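Local structure of putative large adhesion protein (Lap) involved in biofilm formation (Marinobacter hydrocarbonoclasticus ATCC 49840, 6M8M) at residues 88-94 with 107-111; 129-135 with 187-193; 139-145 with 172-178. The protein probably helps the bacterium adhere during biofilm formation, through a calcium-dependent PA14 domain that binds glucose. All coordinates share one frame; numbering follows the deposited sequence.

All three contacts belong to one PA14 domain. Interactions 2 and 3 are neighbours, their centres about 13 Å apart, and each pairs two strands within a different one of the two antiparallel sheets. The sheets meet where Val-133 CG1 lies 3.5 Å from Tyr-139 CZ and Ile-190 CD1 lies 3.8 Å from Ile-177 CD1. Along the chain, 139-145 with 172-178 is nested inside the loop closed by 129-135 with 187-193. Interaction 1 is a calcium-binding loop about 24 Å, centre to centre, from interaction 2. Glucose sits beside another calcium ion, whose ligands come from Asp-136, Asp-137, Asp-181, Gly-183 and Ala-185; the side chain of Gln-187 in interaction 2 comes within about 8 Å of the sugar.

Interaction 1. Residues 88-94 with 107-111; sequences GGNGKVQ and DPENS. With CA (calcium ion), chain C.
A calcium-binding loop, 107-111, is held here against the turn that leads into helix 92-96. Asp-107 OD1, Pro-108 O and Asn-110 OD1 each bind the calcium ion at 2.4 Å, and four waters bring the ligands to seven. Residues 88-94 supply no direct ligand; they form a second shell around the ligands. Gln-94 NE2 donates to Asp-107 OD1 (3.0 Å) from above the carboxylate plane, the amide and carboxylate being turned 82° apart; the same oxygen thus meets both the metal and the amide. The Gln-94 chain bends at chi2 (82°), which brings its amide back across the aspartate, and its OE1 accepts from a calcium-bound water. Asn-110 divides its amide: OD1 goes to the metal while ND2 donates to Asn-90 OD1 (3.0 Å), the two amide planes 74° apart. A second metal-bound water bridges Asn-90 OD1 and Asp-107 OD2 and accepts from Gly-91 N, at the N-cap position of the helix. These links probably fix the rotation of both ligand side chains. At the far end Ser-111 N donates to Gly-88 O (2.8 Å), while on the side of the loop turned to strand 38-45 Val-93 CG1 and Pro-108 CG meet tip to tip at 3.9 Å. Both apolar side chains rest on Tyr-42 of that strand, and Ser-111 OG bonds to Asp-113 O, where strand 113-122 begins.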
loop_
_atom_site.group_PDB
_atom_site.type_symbol
_atom_site.label_atom_id
_atom_site.label_comp_id
_atom_site.label_asym_id
_atom_site.label_seq_id
_atom_site.Cartn_x
_atom_site.Cartn_y
_atom_site.Cartn_z
ATOM N N GLY A 88 -4.779 2.613 -13.083
ATOM C CA GLY A 88 -3.882 2.477 -14.206
ATOM C C GLY A 88 -4.174 3.358 -15.399
ATOM O O GLY A 88 -3.472 3.272 -16.412
ATOM N N GLY A 89 -5.176 4.212 -15.326
ATOM C CA GLY A 89 -5.492 5.089 -16.435
ATOM C C GLY A 89 -4.492 6.217 -16.594
ATOM O O GLY A 89 -3.714 6.541 -15.704
ATOM N N ASN A 90 -4.531 6.864 -17.761
ATOM C CA ASN A 90 -3.592 7.943 -18.053
ATOM C C ASN A 90 -3.667 9.021 -16.974
ATOM O O ASN A 90 -4.744 9.532 -16.667
ATOM C CB ASN A 90 -3.906 8.536 -19.430
ATOM C CG ASN A 90 -2.718 9.281 -20.037
ATOM O OD1 ASN A 90 -1.586 8.818 -20.030
ATOM N ND2 ASN A 90 -3.004 10.439 -20.624
ATOM N N GLY A 91 -2.515 9.355 -16.401
ATOM C CA GLY A 91 -2.410 10.377 -15.383
ATOM C C GLY A 91 -2.943 10.001 -14.022
ATOM O O GLY A 91 -2.876 10.816 -13.103
ATOM N N LYS A 92 -3.468 8.792 -13.849
ATOM C CA LYS A 92 -4.238 8.495 -12.642
ATOM C C LYS A 92 -3.364 8.193 -11.427
ATOM O O LYS A 92 -3.695 8.621 -10.317
ATOM C CB LYS A 92 -5.263 7.386 -12.921
ATOM C CG LYS A 92 -6.370 7.822 -13.872
ATOM C CD LYS A 92 -7.317 8.806 -13.177
ATOM C CE LYS A 92 -8.314 9.446 -14.129
ATOM N NZ LYS A 92 -9.035 8.471 -14.966
ATOM N N VAL A 93 -2.245 7.487 -11.588
ATOM C CA VAL A 93 -1.406 7.233 -10.422
ATOM C C VAL A 93 -0.842 8.551 -9.906
ATOM O O VAL A 93 -0.697 8.743 -8.694
ATOM C CB VAL A 93 -0.311 6.179 -10.686
ATOM C CG1 VAL A 93 0.683 6.619 -11.728
ATOM C CG2 VAL A 93 0.397 5.844 -9.377
ATOM N N GLN A 94 -0.546 9.495 -10.803
ATOM C CA GLN A 94 -0.056 10.797 -10.369
ATOM C C GLN A 94 -1.097 11.495 -9.499
ATOM O O GLN A 94 -0.777 11.999 -8.415
ATOM C CB GLN A 94 0.312 11.647 -11.582
ATOM C CG GLN A 94 1.562 11.189 -12.322
ATOM C CD GLN A 94 1.340 10.051 -13.300
ATOM O OE1 GLN A 94 0.214 9.661 -13.602
ATOM N NE2 GLN A 94 2.435 9.526 -13.818
ATOM N N ASP A 107 6.691 8.159 -15.427
ATOM C CA ASP A 107 5.265 7.941 -15.640
ATOM C C ASP A 107 5.109 6.506 -16.124
ATOM O O ASP A 107 5.491 6.203 -17.267
ATOM C CB ASP A 107 4.723 8.917 -16.665
ATOM C CG ASP A 107 3.235 8.742 -16.925
ATOM O OD1 ASP A 107 2.617 7.831 -16.323
ATOM O OD2 ASP A 107 2.659 9.522 -17.726
ATOM N N PRO A 108 4.629 5.588 -15.299
ATOM C CA PRO A 108 4.534 4.192 -15.732
ATOM C C PRO A 108 3.490 4.023 -16.822
ATOM O O PRO A 108 2.578 4.829 -16.973
ATOM C CB PRO A 108 4.128 3.454 -14.455
ATOM C CG PRO A 108 3.361 4.475 -13.680
ATOM C CD PRO A 108 3.998 5.816 -13.985
ATOM N N GLU A 109 3.631 2.952 -17.588
ATOM C CA GLU A 109 2.655 2.656 -18.626
ATOM C C GLU A 109 1.265 2.525 -18.023
ATOM O O GLU A 109 1.104 2.156 -16.855
ATOM C CB GLU A 109 3.044 1.365 -19.347
ATOM C CG GLU A 109 2.919 0.128 -18.491
ATOM C CD GLU A 109 3.695 -1.057 -19.044
ATOM O OE1 GLU A 109 4.941 -1.073 -18.916
ATOM O OE2 GLU A 109 3.067 -1.972 -19.607
ATOM N N ASN A 110 0.265 2.862 -18.823
ATOM C CA ASN A 110 -1.124 2.734 -18.410
ATOM C C ASN A 110 -1.607 1.290 -18.559
ATOM O O ASN A 110 -1.099 0.523 -19.381
ATOM C CB ASN A 110 -1.996 3.638 -19.269
ATOM C CG ASN A 110 -1.587 5.095 -19.179
ATOM O OD1 ASN A 110 -1.043 5.541 -18.168
ATOM N ND2 ASN A 110 -1.828 5.843 -20.238
ATOM N N SER A 111 -2.599 0.915 -17.751
ATOM C CA SER A 111 -3.095 -0.449 -17.769
ATOM C C SER A 111 -4.467 -0.520 -17.121
ATOM O O SER A 111 -4.936 0.429 -16.492
ATOM C CB SER A 111 -2.133 -1.390 -17.046
ATOM O OG SER A 111 -1.974 -1.005 -15.683
HETATM CA CA CA C . 0.831 6.404 -17.030
HETATM O O HOH W 1 0.079 8.610 -17.863
HETATM O O HOH W 2 -0.301 7.433 -15.180
HETATM O O HOH W 3 0.236 4.639 -15.451
HETATM O O HOH W 4 1.698 6.426 -19.263
#

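Interaction 2. Residues 129-135 with 187-193; sequences YQFRVRA and QLRIELR
The Phe-131 ring takes Leu-192 CD1 over the centre of one face, a CH-pi contact of 3.8 Å from methyl to centroid, and Ile-190 CG2 approaches its CD1 obliquely at 3.5 Å. Phe-202 meets the same ring edge-to-face. On the other side of the sheet Arg-132 and Arg-193 are met at their edges, whereas Gln-187 NE2 lies over one face of the Arg-189 guanidinium, toward its rim. Arg-132 grips Glu-191 side-on: NE donates to OE2 (2.9 Å) and NH2 to OE1 (3.2 Å), both oxygens being approached on the syn side, with the two planes 27° apart. A bend at chi3 (70°) turns the guanidinium so that this edge faces the carboxylate. Arg-193 also works side-on, but sends NE and NH2 to a single atom, Gln-130 OE1, at 2.9 and 2.8 Å; Gln-130 NE2 goes on to Gly-162 O of strand 158-166. The strands that carry these pairs, 128-136 and 186-194, run antiparallel, with hydrogen-bonded pairs at Gln-130/Arg-193, Arg-132/Glu-191 and Arg-134/Arg-189. On the Phe-131 face, Leu-188 CD1 reaches Val-133 CG1 at 3.9 Å and also packs on Ala-135. Arg-134 and Arg-189 run side by side, with separate partners in Thr-159 and Asp-79. The chemistry thus splits by face: an apolar side packed on strand 139-143, and a polar side where the salt bridge and paired donors probably hold the long side chains in fixed orientations.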
loop_
_atom_site.group_PDB
_atom_site.type_symbol
_atom_site.label_atom_id
_atom_site.label_comp_id
_atom_site.label_asym_id
_atom_site.label_seq_id
_atom_site.Cartn_x
_atom_site.Cartn_y
_atom_site.Cartn_z
ATOM N N TYR A 129 0.236 -1.817 18.674
ATOM C CA TYR A 129 -0.217 -0.882 17.659
ATOM C C TYR A 129 -1.311 -1.528 16.822
ATOM O O TYR A 129 -1.590 -2.721 16.929
ATOM C CB TYR A 129 0.966 -0.448 16.777
ATOM C CG TYR A 129 2.087 0.199 17.569
ATOM C CD1 TYR A 129 2.058 1.551 17.858
ATOM C CD2 TYR A 129 3.159 -0.549 18.041
ATOM C CE1 TYR A 129 3.069 2.143 18.595
ATOM C CE2 TYR A 129 4.172 0.044 18.780
ATOM C CZ TYR A 129 4.116 1.384 19.061
ATOM O OH TYR A 129 5.126 2.010 19.792
ATOM N N GLN A 130 -1.925 -0.735 15.948
ATOM C CA GLN A 130 -3.062 -1.203 15.171
ATOM C C GLN A 130 -3.263 -0.293 13.975
ATOM O O GLN A 130 -3.274 0.931 14.114
ATOM C CB GLN A 130 -4.313 -1.198 16.047
ATOM C CG GLN A 130 -5.566 -1.714 15.393
ATOM C CD GLN A 130 -6.732 -1.687 16.356
ATOM O OE1 GLN A 130 -6.888 -0.739 17.114
ATOM N NE2 GLN A 130 -7.540 -2.731 16.350
ATOM N N PHE A 131 -3.459 -0.902 12.806
ATOM C CA PHE A 131 -3.791 -0.177 11.594
ATOM C C PHE A 131 -5.301 -0.154 11.373
ATOM O O PHE A 131 -6.026 -1.074 11.754
ATOM C CB PHE A 131 -3.153 -0.847 10.377
ATOM C CG PHE A 131 -1.664 -0.690 10.275
ATOM C CD1 PHE A 131 -1.117 0.457 9.746
ATOM C CD2 PHE A 131 -0.818 -1.719 10.655
ATOM C CE1 PHE A 131 0.266 0.583 9.625
ATOM C CE2 PHE A 131 0.555 -1.593 10.531
ATOM C CZ PHE A 131 1.095 -0.445 10.010
ATOM N N ARG A 132 -5.749 0.890 10.687
ATOM C CA ARG A 132 -7.091 0.979 10.119
ATOM C C ARG A 132 -6.919 1.443 8.682
ATOM O O ARG A 132 -6.153 2.372 8.421
ATOM C CB ARG A 132 -7.998 1.911 10.914
ATOM C CG ARG A 132 -9.413 1.953 10.357
ATOM C CD ARG A 132 -10.347 2.680 11.296
ATOM N NE ARG A 132 -10.053 4.094 11.327
ATOM C CZ ARG A 132 -10.741 4.988 12.030
ATOM N NH1 ARG A 132 -11.772 4.596 12.771
ATOM N NH2 ARG A 132 -10.398 6.264 11.987
ATOM N N VAL A 133 -7.612 0.791 7.753
ATOM C CA VAL A 133 -7.376 0.995 6.324
ATOM C C VAL A 133 -8.698 1.246 5.624
ATOM O O VAL A 133 -9.646 0.479 5.806
ATOM C CB VAL A 133 -6.673 -0.219 5.683
ATOM C CG1 VAL A 133 -6.425 0.030 4.194
ATOM C CG2 VAL A 133 -5.373 -0.553 6.417
ATOM N N ARG A 134 -8.749 2.290 4.812
ATOM C CA ARG A 134 -9.847 2.501 3.886
ATOM C C ARG A 134 -9.284 2.289 2.483
ATOM O O ARG A 134 -8.311 2.953 2.095
ATOM C CB ARG A 134 -10.440 3.898 4.007
ATOM C CG ARG A 134 -11.618 4.105 3.047
ATOM C CD ARG A 134 -12.350 5.395 3.352
ATOM N NE ARG A 134 -13.514 5.608 2.496
ATOM C CZ ARG A 134 -14.699 5.057 2.694
ATOM N NH1 ARG A 134 -14.909 4.235 3.702
ATOM N NH2 ARG A 134 -15.686 5.334 1.852
ATOM N N ALA A 135 -9.857 1.359 1.727
ATOM C CA ALA A 135 -9.300 1.039 0.423
ATOM C C ALA A 135 -10.370 0.570 -0.550
ATOM O O ALA A 135 -11.409 0.019 -0.162
ATOM C CB ALA A 135 -8.221 -0.056 0.552
ATOM N N GLN A 187 -8.629 3.871 -4.069
ATOM C CA GLN A 187 -8.329 4.658 -2.882
ATOM C C GLN A 187 -7.507 3.811 -1.931
ATOM O O GLN A 187 -7.749 2.605 -1.822
ATOM C CB GLN A 187 -9.618 5.112 -2.186
ATOM C CG GLN A 187 -9.361 5.968 -0.951
ATOM C CD GLN A 187 -10.619 6.581 -0.383
ATOM O OE1 GLN A 187 -11.732 6.175 -0.729
ATOM N NE2 GLN A 187 -10.455 7.557 0.499
ATOM N N LEU A 188 -6.567 4.439 -1.231
ATOM C CA LEU A 188 -5.823 3.765 -0.171
ATOM C C LEU A 188 -5.487 4.793 0.902
ATOM O O LEU A 188 -4.675 5.694 0.669
ATOM C CB LEU A 188 -4.549 3.111 -0.684
ATOM C CG LEU A 188 -3.684 2.432 0.379
ATOM C CD1 LEU A 188 -4.411 1.267 1.031
ATOM C CD2 LEU A 188 -2.371 1.971 -0.235
ATOM N N ARG A 189 -6.058 4.634 2.091
ATOM C CA ARG A 189 -5.742 5.481 3.235
ATOM C C ARG A 189 -5.429 4.574 4.413
ATOM O O ARG A 189 -6.284 3.790 4.842
ATOM C CB ARG A 189 -6.915 6.401 3.578
ATOM C CG ARG A 189 -6.612 7.337 4.735
ATOM C CD ARG A 189 -7.835 8.121 5.165
ATOM N NE ARG A 189 -8.334 8.969 4.090
ATOM C CZ ARG A 189 -9.618 9.189 3.835
ATOM N NH1 ARG A 189 -10.566 8.600 4.560
ATOM N NH2 ARG A 189 -9.964 9.976 2.828
ATOM N N ILE A 190 -4.213 4.668 4.933
ATOM C CA ILE A 190 -3.764 3.848 6.046
ATOM C C ILE A 190 -3.542 4.745 7.253
ATOM O O ILE A 190 -2.832 5.758 7.163
ATOM C CB ILE A 190 -2.483 3.071 5.695
ATOM C CG1 ILE A 190 -2.730 2.209 4.462
ATOM C CG2 ILE A 190 -2.021 2.237 6.875
ATOM C CD1 ILE A 190 -1.550 1.395 4.002
ATOM N N GLU A 191 -4.142 4.358 8.375
ATOM C CA GLU A 191 -3.927 4.990 9.662
ATOM C C GLU A 191 -3.283 3.999 10.618
ATOM O O GLU A 191 -3.503 2.792 10.527
ATOM C CB GLU A 191 -5.249 5.442 10.280
ATOM C CG GLU A 191 -6.010 6.497 9.526
ATOM C CD GLU A 191 -7.467 6.525 9.925
ATOM O OE1 GLU A 191 -7.897 7.537 10.527
ATOM O OE2 GLU A 191 -8.167 5.526 9.673
ATOM N N LEU A 192 -2.515 4.521 11.563
ATOM C CA LEU A 192 -1.857 3.729 12.599
ATOM C C LEU A 192 -2.106 4.393 13.941
ATOM O O LEU A 192 -2.060 5.623 14.046
ATOM C CB LEU A 192 -0.360 3.676 12.307
ATOM C CG LEU A 192 0.491 2.902 13.312
ATOM C CD1 LEU A 192 0.155 1.437 13.335
ATOM C CD2 LEU A 192 1.976 3.062 12.974
ATOM N N ARG A 193 -2.364 3.585 14.960
ATOM C CA ARG A 193 -2.415 4.085 16.324
ATOM C C ARG A 193 -1.669 3.144 17.247
ATOM O O ARG A 193 -1.489 1.958 16.965
ATOM C CB ARG A 193 -3.843 4.238 16.829
ATOM C CG ARG A 193 -4.589 2.950 17.029
ATOM C CD ARG A 193 -5.969 3.293 17.510
ATOM N NE ARG A 193 -6.846 2.150 17.568
ATOM C CZ ARG A 193 -8.100 2.204 18.017
ATOM N NH1 ARG A 193 -8.596 3.350 18.475
ATOM N NH2 ARG A 193 -8.843 1.123 18.018
#

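Interaction 3. Residues 139-145 with 172-178; sequences YRIEVNG and PHSVEIV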
loop_
_atom_site.group_PDB
_atom_site.type_symbol
_atom_site.label_atom_id
_atom_site.label_comp_id
_atom_site.label_asym_id
_atom_site.label_seq_id
_atom_site.Cartn_x
_atom_site.Cartn_y
_atom_site.Cartn_z
ATOM N N TYR A 139 -5.948 -5.260 -0.105
ATOM C CA TYR A 139 -4.636 -4.984 0.457
ATOM C C TYR A 139 -4.294 -6.017 1.519
ATOM O O TYR A 139 -5.163 -6.718 2.050
ATOM C CB TYR A 139 -4.550 -3.584 1.106
ATOM C CG TYR A 139 -5.588 -3.423 2.184
ATOM C CD1 TYR A 139 -6.878 -3.058 1.857
ATOM C CD2 TYR A 139 -5.315 -3.717 3.516
ATOM C CE1 TYR A 139 -7.864 -2.961 2.808
ATOM C CE2 TYR A 139 -6.317 -3.636 4.493
ATOM C CZ TYR A 139 -7.590 -3.260 4.120
ATOM O OH TYR A 139 -8.594 -3.180 5.074
ATOM N N ARG A 140 -3.006 -6.064 1.855
ATOM C CA ARG A 140 -2.520 -6.786 3.022
ATOM C C ARG A 140 -1.374 -5.991 3.625
ATOM O O ARG A 140 -0.493 -5.524 2.888
ATOM C CB ARG A 140 -2.029 -8.189 2.679
ATOM C CG ARG A 140 -1.472 -8.897 3.932
ATOM C CD ARG A 140 -1.057 -10.315 3.673
ATOM N NE ARG A 140 -2.223 -11.160 3.485
ATOM C CZ ARG A 140 -2.161 -12.415 3.076
ATOM N NH1 ARG A 140 -0.987 -12.968 2.789
ATOM N NH2 ARG A 140 -3.273 -13.103 2.923
ATOM N N ILE A 141 -1.375 -5.847 4.947
ATOM C CA ILE A 141 -0.263 -5.282 5.707
ATOM C C ILE A 141 0.339 -6.388 6.561
ATOM O O ILE A 141 -0.377 -7.070 7.300
ATOM C CB ILE A 141 -0.714 -4.121 6.618
ATOM C CG1 ILE A 141 -1.488 -3.077 5.811
ATOM C CG2 ILE A 141 0.498 -3.539 7.345
ATOM C CD1 ILE A 141 -1.857 -1.832 6.579
ATOM N N GLU A 142 1.645 -6.552 6.469
ATOM C CA GLU A 142 2.395 -7.486 7.298
ATOM C C GLU A 142 3.445 -6.727 8.095
ATOM O O GLU A 142 4.098 -5.818 7.571
ATOM C CB GLU A 142 3.078 -8.543 6.427
ATOM C CG GLU A 142 2.111 -9.504 5.772
ATOM C CD GLU A 142 2.760 -10.414 4.743
ATOM O OE1 GLU A 142 3.952 -10.208 4.427
ATOM O OE2 GLU A 142 2.070 -11.335 4.251
ATOM N N VAL A 143 3.596 -7.077 9.366
ATOM C CA VAL A 143 4.636 -6.525 10.230
ATOM C C VAL A 143 5.454 -7.703 10.716
ATOM O O VAL A 143 4.901 -8.663 11.271
ATOM C CB VAL A 143 4.052 -5.724 11.398
ATOM C CG1 VAL A 143 5.147 -5.377 12.407
ATOM C CG2 VAL A 143 3.390 -4.454 10.877
ATOM N N ASN A 144 6.757 -7.667 10.447
ATOM C CA ASN A 144 7.652 -8.771 10.782
ATOM C C ASN A 144 7.104 -10.084 10.237
ATOM O O ASN A 144 7.157 -11.132 10.891
ATOM C CB ASN A 144 7.913 -8.828 12.279
ATOM C CG ASN A 144 8.879 -7.744 12.731
ATOM O OD1 ASN A 144 9.862 -7.450 12.050
ATOM N ND2 ASN A 144 8.582 -7.122 13.863
ATOM N N GLY A 145 6.564 -10.021 9.022
ATOM C CA GLY A 145 6.102 -11.186 8.306
ATOM C C GLY A 145 4.730 -11.695 8.686
ATOM O O GLY A 145 4.261 -12.662 8.072
ATOM N N PRO A 172 15.259 -4.398 13.191
ATOM C CA PRO A 172 14.175 -3.524 12.720
ATOM C C PRO A 172 12.859 -4.256 12.491
ATOM O O PRO A 172 12.823 -5.457 12.210
ATOM C CB PRO A 172 14.712 -2.970 11.392
ATOM C CG PRO A 172 15.783 -3.920 10.974
ATOM C CD PRO A 172 16.390 -4.434 12.245
ATOM N N HIS A 173 11.770 -3.522 12.651
ATOM C CA HIS A 173 10.425 -4.077 12.543
ATOM C C HIS A 173 9.922 -3.790 11.140
ATOM O O HIS A 173 9.456 -2.689 10.839
ATOM C CB HIS A 173 9.535 -3.478 13.617
ATOM C CG HIS A 173 10.014 -3.786 14.998
ATOM N ND1 HIS A 173 10.014 -5.064 15.500
ATOM C CD2 HIS A 173 10.537 -2.997 15.964
ATOM C CE1 HIS A 173 10.506 -5.053 16.728
ATOM N NE2 HIS A 173 10.824 -3.810 17.034
ATOM N N SER A 174 10.003 -4.792 10.287
ATOM C CA SER A 174 9.649 -4.611 8.895
ATOM C C SER A 174 8.147 -4.437 8.744
ATOM O O SER A 174 7.350 -5.024 9.481
ATOM C CB SER A 174 10.091 -5.831 8.098
ATOM O OG SER A 174 9.336 -6.972 8.490
ATOM N N VAL A 175 7.762 -3.606 7.791
ATOM C CA VAL A 175 6.379 -3.468 7.364
ATOM C C VAL A 175 6.335 -3.600 5.850
ATOM O O VAL A 175 7.179 -3.040 5.141
ATOM C CB VAL A 175 5.750 -2.153 7.874
ATOM C CG1 VAL A 175 6.505 -0.910 7.388
ATOM C CG2 VAL A 175 4.279 -2.089 7.489
ATOM N N GLU A 176 5.390 -4.401 5.368
ATOM C CA GLU A 176 5.189 -4.620 3.942
ATOM C C GLU A 176 3.710 -4.511 3.656
ATOM O O GLU A 176 2.901 -5.204 4.286
ATOM C CB GLU A 176 5.705 -5.980 3.492
ATOM C CG GLU A 176 5.406 -6.258 2.025
ATOM C CD GLU A 176 6.124 -7.474 1.477
ATOM O OE1 GLU A 176 7.291 -7.706 1.859
ATOM O OE2 GLU A 176 5.516 -8.193 0.650
ATOM N N ILE A 177 3.359 -3.638 2.724
ATOM C CA ILE A 177 1.981 -3.398 2.319
ATOM C C ILE A 177 1.872 -3.709 0.844
ATOM O O ILE A 177 2.681 -3.213 0.047
ATOM C CB ILE A 177 1.590 -1.933 2.568
ATOM C CG1 ILE A 177 1.718 -1.602 4.055
ATOM C CG2 ILE A 177 0.197 -1.634 2.039
ATOM C CD1 ILE A 177 1.925 -0.150 4.330
ATOM N N VAL A 178 0.871 -4.497 0.473
ATOM C CA VAL A 178 0.500 -4.632 -0.932
ATOM C C VAL A 178 -0.950 -4.190 -1.065
ATOM O O VAL A 178 -1.763 -4.392 -0.154
ATOM C CB VAL A 178 0.730 -6.041 -1.511
ATOM C CG1 VAL A 178 2.198 -6.439 -1.398
ATOM C CG2 VAL A 178 -0.171 -7.051 -0.857
HETATM O O HOH W 5 6.689 -7.571 7.339
HETATM O O HOH W 6 6.630 -9.025 5.010
#
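Asn-144 N donates to Ser-174 O at 2.9 Å, at the end of strand 139-143, and Ser-174 N returns a longer bond of 3.2 Å to Asn-144 OD1, coming in from above the amide plane. The other branch of the amide sends ND2 to His-173 ND1 (3.0 Å), fairly straight at 159° and within the planes of both groups, although amide and ring are turned 66° apart. With ND1 accepting, that nitrogen is probably unprotonated, and the bond helps set the turn of the ring. A water accepts from Gly-145 N and also bonds to Ser-174 OG. The pairing is antiparallel, with hydrogen-bonded pairs at Arg-140/Val-178 and Glu-142/Glu-176, and it joins strands 139-143 and 174-181 in one of the two sheets of the PA14 domain. On the face turned to strand 128-136, Ile-141 CG1 lies alongside Ile-177 CG1 at 3.9 Å, both pointing the same way. Ile-141 CG2 reaches Val-175 CG2 at 4.1 Å; chi1 of Val-175 (59°) sets CG2 anti to the backbone N, on the side of Ile-141. On the other face Glu-142 OE1 and Glu-176 OE2 stand 4.6 Å apart, a repulsion probably eased by Lys-61, which forms a salt bridge with Glu-176 and a long, weak ion pair with Glu-142. Arg-140 forms a salt bridge with Glu-150 and a long one, from its NH1 to Glu-142 OE2, at 3.8 Å.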